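Local coordinates for protein separin (Saccharomyces cerevisiae, PDB 5U1T) that cleaves the cohesin subunit SCC1 as a caspase-like cysteine protease to start chromosome segregation at anaphase, and is held inactive by securin until then, at residues A[485-496]-A[507-517]; A[729-737]-A[776-784]. All coordinates share one frame; numbering follows the deposited sequence.

Contact 1 of 2, residues A[485-496]-A[507-517]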
loop_
_atom_site.group_PDB
_atom_site.type_symbol
_atom_site.label_atom_id
_atom_site.label_comp_id
_atom_site.label_asym_id
_atom_site.label_seq_id
_atom_site.Cartn_x
_atom_site.Cartn_y
_atom_site.Cartn_z
ATOM N N PHE A 485 26.112 -5.579 20.300
ATOM C CA PHE A 485 25.136 -6.100 21.256
ATOM C C PHE A 485 24.482 -7.380 20.767
ATOM O O PHE A 485 24.298 -8.316 21.529
ATOM C CB PHE A 485 24.073 -5.047 21.547
ATOM C CG PHE A 485 22.978 -5.517 22.446
ATOM C CD1 PHE A 485 23.160 -5.572 23.807
ATOM C CD2 PHE A 485 21.745 -5.884 21.925
ATOM C CE1 PHE A 485 22.147 -5.997 24.637
ATOM C CE2 PHE A 485 20.721 -6.306 22.744
ATOM C CZ PHE A 485 20.923 -6.373 24.105
ATOM N N THR A 486 24.156 -7.424 19.485
ATOM C CA THR A 486 23.448 -8.561 18.879
ATOM C C THR A 486 24.276 -9.855 18.869
ATOM O O THR A 486 23.734 -10.963 18.816
ATOM C CB THR A 486 23.054 -8.230 17.446
ATOM O OG1 THR A 486 24.231 -7.811 16.738
ATOM C CG2 THR A 486 22.008 -7.117 17.417
ATOM N N ARG A 487 25.595 -9.695 18.933
ATOM C CA ARG A 487 26.518 -10.821 19.064
ATOM C C ARG A 487 26.520 -11.431 20.462
ATOM O O ARG A 487 27.108 -12.482 20.683
ATOM C CB ARG A 487 27.935 -10.377 18.716
ATOM C CG ARG A 487 27.988 -9.597 17.444
ATOM C CD ARG A 487 29.387 -9.184 17.126
ATOM N NE ARG A 487 30.062 -10.171 16.292
ATOM C CZ ARG A 487 29.820 -10.331 14.994
ATOM N NH1 ARG A 487 28.899 -9.569 14.393
ATOM N NH2 ARG A 487 30.487 -11.255 14.301
ATOM N N LEU A 488 25.884 -10.770 21.417
ATOM C CA LEU A 488 25.932 -11.266 22.785
ATOM C C LEU A 488 24.864 -12.298 23.020
ATOM O O LEU A 488 24.935 -13.059 23.983
ATOM C CB LEU A 488 25.772 -10.129 23.778
ATOM C CG LEU A 488 26.837 -9.055 23.653
ATOM C CD1 LEU A 488 26.429 -7.908 24.542
ATOM C CD2 LEU A 488 28.199 -9.614 24.018
ATOM N N LYS A 489 23.863 -12.302 22.145
ATOM C CA LYS A 489 22.752 -13.234 22.259
ATOM C C LYS A 489 22.199 -13.325 23.696
ATOM O O LYS A 489 22.193 -14.396 24.301
ATOM C CB LYS A 489 23.194 -14.619 21.757
ATOM C CG LYS A 489 23.146 -14.772 20.224
ATOM C CD LYS A 489 24.206 -15.746 19.702
ATOM C CE LYS A 489 24.377 -16.962 20.620
ATOM N NZ LYS A 489 25.232 -18.049 20.012
ATOM N N ILE A 490 21.753 -12.200 24.248
ATOM C CA ILE A 490 21.201 -12.198 25.598
ATOM C C ILE A 490 19.678 -12.017 25.544
ATOM O O ILE A 490 19.143 -11.312 24.675
ATOM C CB ILE A 490 21.855 -11.101 26.483
ATOM C CG1 ILE A 490 21.180 -9.746 26.284
ATOM C CG2 ILE A 490 23.364 -11.011 26.213
ATOM C CD1 ILE A 490 21.926 -8.604 26.909
ATOM N N THR A 491 18.978 -12.685 26.456
ATOM C CA THR A 491 17.518 -12.731 26.399
ATOM C C THR A 491 16.883 -12.156 27.654
ATOM O O THR A 491 15.659 -12.097 27.754
ATOM C CB THR A 491 16.994 -14.180 26.185
ATOM O OG1 THR A 491 17.510 -15.045 27.207
ATOM C CG2 THR A 491 17.415 -14.704 24.816
ATOM N N LYS A 492 17.714 -11.761 28.616
ATOM C CA LYS A 492 17.257 -11.058 29.812
ATOM C C LYS A 492 17.954 -9.702 29.861
ATOM O O LYS A 492 19.066 -9.546 29.348
ATOM C CB LYS A 492 17.555 -11.858 31.091
ATOM C CG LYS A 492 17.342 -13.379 30.987
ATOM C CD LYS A 492 15.898 -13.745 30.611
ATOM C CE LYS A 492 15.814 -15.081 29.844
ATOM N NZ LYS A 492 14.731 -15.066 28.784
ATOM N N PHE A 493 17.296 -8.723 30.470
ATOM C CA PHE A 493 17.891 -7.415 30.715
ATOM C C PHE A 493 19.164 -7.482 31.579
ATOM O O PHE A 493 19.130 -7.952 32.712
ATOM C CB PHE A 493 16.857 -6.522 31.384
ATOM C CG PHE A 493 17.388 -5.214 31.833
ATOM C CD1 PHE A 493 17.570 -4.179 30.922
ATOM C CD2 PHE A 493 17.692 -4.998 33.165
ATOM C CE1 PHE A 493 18.064 -2.947 31.343
ATOM C CE2 PHE A 493 18.177 -3.779 33.591
ATOM C CZ PHE A 493 18.370 -2.756 32.693
ATOM N N ILE A 494 20.285 -7.031 31.014
ATOM C CA ILE A 494 21.523 -6.782 31.747
ATOM C C ILE A 494 21.633 -5.288 31.975
ATOM O O ILE A 494 21.698 -4.533 31.009
ATOM C CB ILE A 494 22.790 -7.231 30.958
ATOM C CG1 ILE A 494 22.793 -8.729 30.649
ATOM C CG2 ILE A 494 24.048 -6.792 31.677
ATOM C CD1 ILE A 494 22.337 -9.556 31.792
ATOM N N GLU A 495 21.663 -4.824 33.215
ATOM C CA GLU A 495 21.906 -3.389 33.393
ATOM C C GLU A 495 23.382 -3.053 33.278
ATOM O O GLU A 495 24.129 -3.162 34.248
ATOM C CB GLU A 495 21.404 -2.899 34.727
ATOM C CG GLU A 495 21.661 -1.442 34.868
ATOM C CD GLU A 495 21.165 -0.921 36.176
ATOM O OE1 GLU A 495 20.965 0.306 36.297
ATOM O OE2 GLU A 495 20.970 -1.734 37.100
ATOM N N PHE A 496 23.813 -2.651 32.097
ATOM C CA PHE A 496 25.238 -2.552 31.855
ATOM C C PHE A 496 25.918 -1.589 32.799
ATOM O O PHE A 496 25.401 -0.509 33.082
ATOM C CB PHE A 496 25.490 -2.170 30.415
ATOM C CG PHE A 496 25.075 -3.243 29.456
ATOM C CD1 PHE A 496 25.858 -4.374 29.292
ATOM C CD2 PHE A 496 23.876 -3.142 28.744
ATOM C CE1 PHE A 496 25.481 -5.360 28.416
ATOM C CE2 PHE A 496 23.492 -4.133 27.874
ATOM C CZ PHE A 496 24.296 -5.240 27.705
ATOM N N LEU A 507 19.656 1.832 23.670
ATOM C CA LEU A 507 20.097 0.461 23.371
ATOM C C LEU A 507 18.992 -0.579 23.583
ATOM O O LEU A 507 18.795 -1.422 22.728
ATOM C CB LEU A 507 21.325 0.062 24.195
ATOM C CG LEU A 507 21.864 -1.349 23.901
ATOM C CD1 LEU A 507 22.919 -1.353 22.821
ATOM C CD2 LEU A 507 22.379 -2.014 25.157
ATOM N N TYR A 508 18.279 -0.541 24.701
ATOM C CA TYR A 508 17.258 -1.554 24.925
ATOM C C TYR A 508 15.954 -1.206 24.204
ATOM O O TYR A 508 15.146 -2.086 23.912
ATOM C CB TYR A 508 17.009 -1.761 26.420
ATOM C CG TYR A 508 18.006 -2.710 27.054
ATOM C CD1 TYR A 508 17.877 -4.086 26.896
ATOM C CD2 TYR A 508 19.092 -2.235 27.798
ATOM C CE1 TYR A 508 18.794 -4.971 27.459
ATOM C CE2 TYR A 508 20.010 -3.121 28.371
ATOM C CZ TYR A 508 19.851 -4.491 28.197
ATOM O OH TYR A 508 20.749 -5.392 28.748
ATOM N N GLY A 509 15.764 0.075 23.910
ATOM C CA GLY A 509 14.679 0.504 23.058
ATOM C C GLY A 509 14.706 -0.245 21.734
ATOM O O GLY A 509 13.664 -0.659 21.237
ATOM N N ASN A 510 15.905 -0.431 21.181
ATOM C CA ASN A 510 16.085 -1.145 19.921
ATOM C C ASN A 510 16.043 -2.655 20.064
ATOM O O ASN A 510 16.035 -3.366 19.069
ATOM C CB ASN A 510 17.408 -0.755 19.269
ATOM C CG ASN A 510 17.304 0.519 18.459
ATOM O OD1 ASN A 510 17.574 1.619 18.950
ATOM N ND2 ASN A 510 16.900 0.380 17.204
ATOM N N SER A 511 16.016 -3.148 21.296
ATOM C CA SER A 511 16.041 -4.587 21.516
ATOM C C SER A 511 14.633 -5.176 21.584
ATOM O O SER A 511 13.642 -4.460 21.729
ATOM C CB SER A 511 16.808 -4.934 22.804
ATOM O OG SER A 511 15.981 -4.825 23.954
ATOM N N SER A 512 14.560 -6.499 21.492
ATOM C CA SER A 512 13.291 -7.206 21.603
ATOM C C SER A 512 13.201 -7.934 22.936
ATOM O O SER A 512 12.322 -8.769 23.124
ATOM C CB SER A 512 13.125 -8.210 20.463
ATOM O OG SER A 512 14.033 -9.298 20.616
ATOM N N ILE A 513 14.118 -7.628 23.847
ATOM C CA ILE A 513 14.133 -8.257 25.159
ATOM C C ILE A 513 12.875 -7.871 25.913
ATOM O O ILE A 513 12.471 -6.720 25.891
ATOM C CB ILE A 513 15.392 -7.862 25.958
ATOM C CG1 ILE A 513 16.646 -8.284 25.177
ATOM C CG2 ILE A 513 15.350 -8.474 27.349
ATOM C CD1 ILE A 513 17.961 -7.919 25.841
ATOM N N GLU A 514 12.260 -8.845 26.574
ATOM C CA GLU A 514 10.913 -8.695 27.113
ATOM C C GLU A 514 10.753 -7.657 28.232
ATOM O O GLU A 514 10.127 -6.604 28.014
ATOM C CB GLU A 514 10.407 -10.053 27.612
ATOM C CG GLU A 514 10.178 -11.087 26.494
ATOM C CD GLU A 514 9.737 -12.476 27.019
ATOM O OE1 GLU A 514 9.792 -12.703 28.268
ATOM O OE2 GLU A 514 9.337 -13.334 26.175
ATOM N N ASN A 515 11.282 -7.948 29.423
ATOM C CA ASN A 515 11.019 -7.099 30.594
ATOM C C ASN A 515 12.148 -6.150 30.970
ATOM O O ASN A 515 12.926 -6.413 31.883
ATOM C CB ASN A 515 10.691 -7.955 31.816
ATOM C CG ASN A 515 9.506 -8.868 31.580
ATOM O OD1 ASN A 515 9.629 -10.090 31.683
ATOM N ND2 ASN A 515 8.350 -8.284 31.262
ATOM N N ILE A 516 12.212 -5.027 30.278
ATOM C CA ILE A 516 13.141 -3.981 30.632
ATOM C C ILE A 516 12.547 -3.114 31.740
ATOM O O ILE A 516 11.388 -2.733 31.663
ATOM C CB ILE A 516 13.483 -3.150 29.402
ATOM C CG1 ILE A 516 14.266 -4.021 28.430
ATOM C CG2 ILE A 516 14.286 -1.939 29.789
ATOM C CD1 ILE A 516 13.907 -3.775 27.012
ATOM N N PRO A 517 13.331 -2.837 32.803
ATOM C CA PRO A 517 12.835 -1.978 33.889
ATOM C C PRO A 517 12.881 -0.489 33.536
ATOM O O PRO A 517 13.558 0.284 34.215
ATOM C CB PRO A 517 13.786 -2.299 35.044
ATOM C CG PRO A 517 15.043 -2.722 34.383
ATOM C CD PRO A 517 14.649 -3.420 33.114
#

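Contact 2 of 2, residues A[729-737]-A[776-784]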
loop_
_atom_site.group_PDB
_atom_site.type_symbol
_atom_site.label_atom_id
_atom_site.label_comp_id
_atom_site.label_asym_id
_atom_site.label_seq_id
_atom_site.Cartn_x
_atom_site.Cartn_y
_atom_site.Cartn_z
ATOM N N MET A 729 15.291 -8.446 4.282
ATOM C CA MET A 729 13.856 -8.691 4.160
ATOM C C MET A 729 13.045 -7.392 4.054
ATOM O O MET A 729 12.081 -7.320 3.288
ATOM C CB MET A 729 13.369 -9.530 5.348
ATOM C CG MET A 729 11.890 -9.928 5.335
ATOM S SD MET A 729 11.435 -11.161 4.078
ATOM C CE MET A 729 12.799 -12.315 4.240
ATOM N N SER A 730 13.455 -6.363 4.792
ATOM C CA SER A 730 12.751 -5.076 4.792
ATOM C C SER A 730 12.715 -4.373 3.421
ATOM O O SER A 730 11.722 -3.712 3.090
ATOM C CB SER A 730 13.384 -4.129 5.792
ATOM O OG SER A 730 14.560 -3.576 5.230
ATOM N N LEU A 731 13.803 -4.498 2.660
ATOM C CA LEU A 731 13.883 -3.977 1.302
ATOM C C LEU A 731 13.199 -4.903 0.318
ATOM O O LEU A 731 12.657 -4.463 -0.701
ATOM C CB LEU A 731 15.336 -3.797 0.862
ATOM C CG LEU A 731 16.204 -2.722 1.501
ATOM C CD1 LEU A 731 17.501 -2.627 0.715
ATOM C CD2 LEU A 731 15.463 -1.399 1.527
ATOM N N TYR A 732 13.263 -6.197 0.597
ATOM C CA TYR A 732 12.643 -7.161 -0.293
ATOM C C TYR A 732 11.133 -6.964 -0.256
ATOM O O TYR A 732 10.492 -6.999 -1.294
ATOM C CB TYR A 732 13.026 -8.591 0.083
ATOM C CG TYR A 732 12.300 -9.648 -0.715
ATOM C CD1 TYR A 732 12.115 -9.513 -2.089
ATOM C CD2 TYR A 732 11.803 -10.790 -0.094
ATOM C CE1 TYR A 732 11.444 -10.486 -2.823
ATOM C CE2 TYR A 732 11.139 -11.767 -0.815
ATOM C CZ TYR A 732 10.959 -11.611 -2.177
ATOM O OH TYR A 732 10.289 -12.584 -2.883
ATOM N N ILE A 733 10.584 -6.734 0.938
ATOM C CA ILE A 733 9.175 -6.409 1.095
ATOM C C ILE A 733 8.834 -5.158 0.277
ATOM O O ILE A 733 7.789 -5.094 -0.393
ATOM C CB ILE A 733 8.810 -6.185 2.573
ATOM C CG1 ILE A 733 8.957 -7.475 3.375
ATOM C CG2 ILE A 733 7.391 -5.660 2.711
ATOM C CD1 ILE A 733 7.946 -8.517 3.043
ATOM N N LYS A 734 9.736 -4.178 0.310
ATOM C CA LYS A 734 9.523 -2.916 -0.389
ATOM C C LYS A 734 9.555 -3.091 -1.909
ATOM O O LYS A 734 8.827 -2.403 -2.623
ATOM C CB LYS A 734 10.559 -1.881 0.061
ATOM C CG LYS A 734 10.186 -1.166 1.361
ATOM C CD LYS A 734 11.351 -0.353 1.918
ATOM C CE LYS A 734 10.938 0.447 3.155
ATOM N NZ LYS A 734 11.913 1.550 3.493
ATOM N N VAL A 735 10.389 -4.010 -2.396
ATOM C CA VAL A 735 10.425 -4.363 -3.819
ATOM C C VAL A 735 9.080 -4.958 -4.278
ATOM O O VAL A 735 8.521 -4.551 -5.298
ATOM C CB VAL A 735 11.590 -5.363 -4.122
ATOM C CG1 VAL A 735 11.367 -6.109 -5.418
ATOM C CG2 VAL A 735 12.929 -4.638 -4.160
ATOM N N ILE A 736 8.564 -5.914 -3.517
ATOM C CA ILE A 736 7.304 -6.544 -3.857
ATOM C C ILE A 736 6.208 -5.497 -3.868
ATOM O O ILE A 736 5.384 -5.475 -4.771
ATOM C CB ILE A 736 6.941 -7.674 -2.878
ATOM C CG1 ILE A 736 8.026 -8.751 -2.874
ATOM C CG2 ILE A 736 5.633 -8.311 -3.270
ATOM C CD1 ILE A 736 7.721 -9.915 -1.935
ATOM N N LEU A 737 6.212 -4.615 -2.874
ATOM C CA LEU A 737 5.239 -3.526 -2.824
ATOM C C LEU A 737 5.331 -2.614 -4.050
ATOM O O LEU A 737 4.313 -2.119 -4.523
ATOM C CB LEU A 737 5.415 -2.695 -1.555
ATOM C CG LEU A 737 5.046 -3.368 -0.236
ATOM C CD1 LEU A 737 5.479 -2.494 0.932
ATOM C CD2 LEU A 737 3.563 -3.674 -0.157
ATOM N N LYS A 776 5.630 -14.030 3.596
ATOM C CA LYS A 776 7.007 -13.852 3.987
ATOM C C LYS A 776 7.045 -13.802 5.500
ATOM O O LYS A 776 6.247 -13.134 6.130
ATOM C CB LYS A 776 7.521 -12.524 3.474
ATOM C CG LYS A 776 8.252 -12.580 2.155
ATOM C CD LYS A 776 7.837 -13.766 1.323
ATOM C CE LYS A 776 8.048 -13.482 -0.145
ATOM N NZ LYS A 776 8.020 -14.745 -0.910
ATOM N N LYS A 777 8.056 -14.402 6.106
ATOM C CA LYS A 777 8.176 -14.446 7.564
ATOM C C LYS A 777 8.284 -13.142 8.358
ATOM O O LYS A 777 8.106 -13.148 9.555
ATOM C CB LYS A 777 9.296 -15.385 7.969
ATOM C CG LYS A 777 8.851 -16.835 8.027
ATOM C CD LYS A 777 10.034 -17.775 7.873
ATOM C CE LYS A 777 9.828 -18.775 6.744
ATOM N NZ LYS A 777 11.055 -18.982 5.923
ATOM N N ASN A 778 8.587 -12.043 7.698
ATOM C CA ASN A 778 8.686 -10.718 8.258
ATOM C C ASN A 778 7.654 -10.288 9.282
ATOM O O ASN A 778 6.491 -10.610 9.195
ATOM C CB ASN A 778 8.518 -9.767 7.079
ATOM C CG ASN A 778 8.978 -8.370 7.378
ATOM O OD1 ASN A 778 8.384 -7.403 6.934
ATOM N ND2 ASN A 778 10.039 -8.261 8.149
ATOM N N LYS A 779 8.110 -9.493 10.224
ATOM C CA LYS A 779 7.230 -8.893 11.178
ATOM C C LYS A 779 7.054 -7.577 10.465
ATOM O O LYS A 779 7.837 -6.671 10.643
ATOM C CB LYS A 779 7.932 -8.681 12.503
ATOM C CG LYS A 779 8.295 -9.963 13.214
ATOM C CD LYS A 779 9.017 -9.694 14.522
ATOM C CE LYS A 779 9.360 -10.983 15.249
ATOM N NZ LYS A 779 10.089 -10.715 16.519
ATOM N N LEU A 780 6.040 -7.491 9.627
ATOM C CA LEU A 780 5.774 -6.309 8.817
ATOM C C LEU A 780 5.975 -4.961 9.468
ATOM O O LEU A 780 5.394 -4.694 10.486
ATOM C CB LEU A 780 4.346 -6.401 8.324
ATOM C CG LEU A 780 4.015 -5.769 6.994
ATOM C CD1 LEU A 780 5.213 -5.811 6.086
ATOM C CD2 LEU A 780 2.861 -6.508 6.375
ATOM N N SER A 781 6.765 -4.095 8.848
ATOM C CA SER A 781 7.017 -2.761 9.402
ATOM C C SER A 781 5.840 -1.819 9.162
ATOM O O SER A 781 5.203 -1.886 8.129
ATOM C CB SER A 781 8.292 -2.154 8.818
ATOM O OG SER A 781 8.073 -1.571 7.542
ATOM N N GLN A 782 5.575 -0.936 10.117
ATOM C CA GLN A 782 4.483 0.014 10.010
ATOM C C GLN A 782 4.370 0.647 8.633
ATOM O O GLN A 782 3.295 0.621 8.047
ATOM C CB GLN A 782 4.626 1.119 11.050
ATOM C CG GLN A 782 3.656 2.287 10.854
ATOM C CD GLN A 782 2.224 1.971 11.279
ATOM O OE1 GLN A 782 1.778 0.824 11.238
ATOM N NE2 GLN A 782 1.502 2.997 11.695
ATOM N N GLY A 783 5.469 1.196 8.114
ATOM C CA GLY A 783 5.468 1.835 6.803
ATOM C C GLY A 783 5.026 0.914 5.666
ATOM O O GLY A 783 4.244 1.295 4.784
ATOM N N SER A 784 5.511 -0.316 5.689
ATOM C CA SER A 784 5.114 -1.289 4.697
ATOM C C SER A 784 3.693 -1.813 4.928
ATOM O O SER A 784 3.016 -2.180 3.986
ATOM C CB SER A 784 6.112 -2.439 4.680
ATOM O OG SER A 784 7.183 -2.105 3.825
#

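Contact 1 of 2, residues A[485-496]-A[507-517]
Y508, on helix 501-509, extends its ring into 485-496 and meets three phenylalanines there. F485 turns its edge toward the Y508 face in a T-shaped pair, centroids 5.8 Å apart and planes at 78°. F493 lies nearer but obliquely, planes at 50°, with its CD1 over the centre of the tyrosine ring. F496 meets the same ring rim to rim. With CG anti to the backbone N (chi1 173°), the F493 ring is carried in between Y508 and P517, and it also receives a CH-pi contact over one face: P517 CD stands 3.4 Å from the centroid of the F493 ring, almost on the normal.

Aliphatic groups fill in around the rings. The I513 methyl CD1 touches the edge of F485 at CZ (3.8 Å) and packs on I490 CG1 (3.7 Å), while L507 CD2 touches both F485 CD1 and F496 CE2.

One hydrogen bond crosses the contact, from Y508 OH to I494 O at 2.6 Å, the donor tilted out of the carbonyl plane. At the other end of the tyrosine, Y508 O accepts from both S511 N and S511 OG, so it holds S511 by two bonds. A leucine in place of Y508 would probably leave I494 O without this donor and F485 and F493 without the ring they share.

The cluster fills the space between consecutive helices of the helical region: F481 of helix 470-485 lies against F485 and L507, F455 of helix 448-458 makes an edge-to-face pair with F496, and F529 of helix 523-533 covers Y508 and I516.

Contact 2 of 2, residues A[729-737]-A[776-784]
I733 faces the 776-784 segment from the first turns of helix 729-752, its branches meeting different partners. CG1 approaches the amide of N778 at OD1 (3.6 Å), CD1 meets K776 CB as the two side chains pass in opposite directions, and CG2, anti to the backbone N, reaches L780 CD1 (4.0 Å) and the S784 hydroxyl.

K776 runs its aliphatic chain along the helix surface, bent at chi2 (25°), and crosses two side chains at about a right angle. Near its start CG passes M729 SD at 4.0 Å; further out CE comes obliquely to the Y732 ring, 3.6 Å from CE2, and touches I736 CD1. That isoleucine methyl also sits over one face of the tyrosine, offset toward the rim, so K776 CE meets a surface built by two residues one helical turn apart. M729, its chain folded at chi2 and chi3, runs antiparallel to N778, with M729 CG 3.8 Å from N778 ND2.

S784 lies in the first turn of helix 782-805. Its OG lies against L737 CD1 (3.4 Å) and near K734 CG, while its N gives a weak capping bond to S781 OG at the N-cap. The ammonium of K734 pairs with E681 of helix 680-689, and L773 of helix 756-775 packs on I733, I736 and L737.

No hydrogen bond joins the two segments: the lysine, asparagine and serine offer their carbons and amide or hydroxyl atoms to apolar groups. The link therefore rests on shape and van der Waals contact, while K776 O and L780 O hydrogen-bond to side chains of another protein's chain.

How the contacts relate
The two contacts follow one another along the chain, contact 1 closing at 517 well before contact 2 opens at 729. Their centres are 24 Å apart; the nearest atoms come to about 6 Å without touching. Contact 2 lies close to the middle of the elongated chain, 12 Å from its centre, and contact 1 is farther out at 33 Å. Each sets a helical stretch against residues that are largely loop, but by different means: an aromatic cluster with a hydrogen bond from a buried tyrosine in contact 1, van der Waals packing of mixed side chains, with no hydrogen bond across, in contact 2. Neither is near C1497, the active-site cysteine assigned by similarity. The other protein's chain reaches seven residues of contact 2 but one of contact 1.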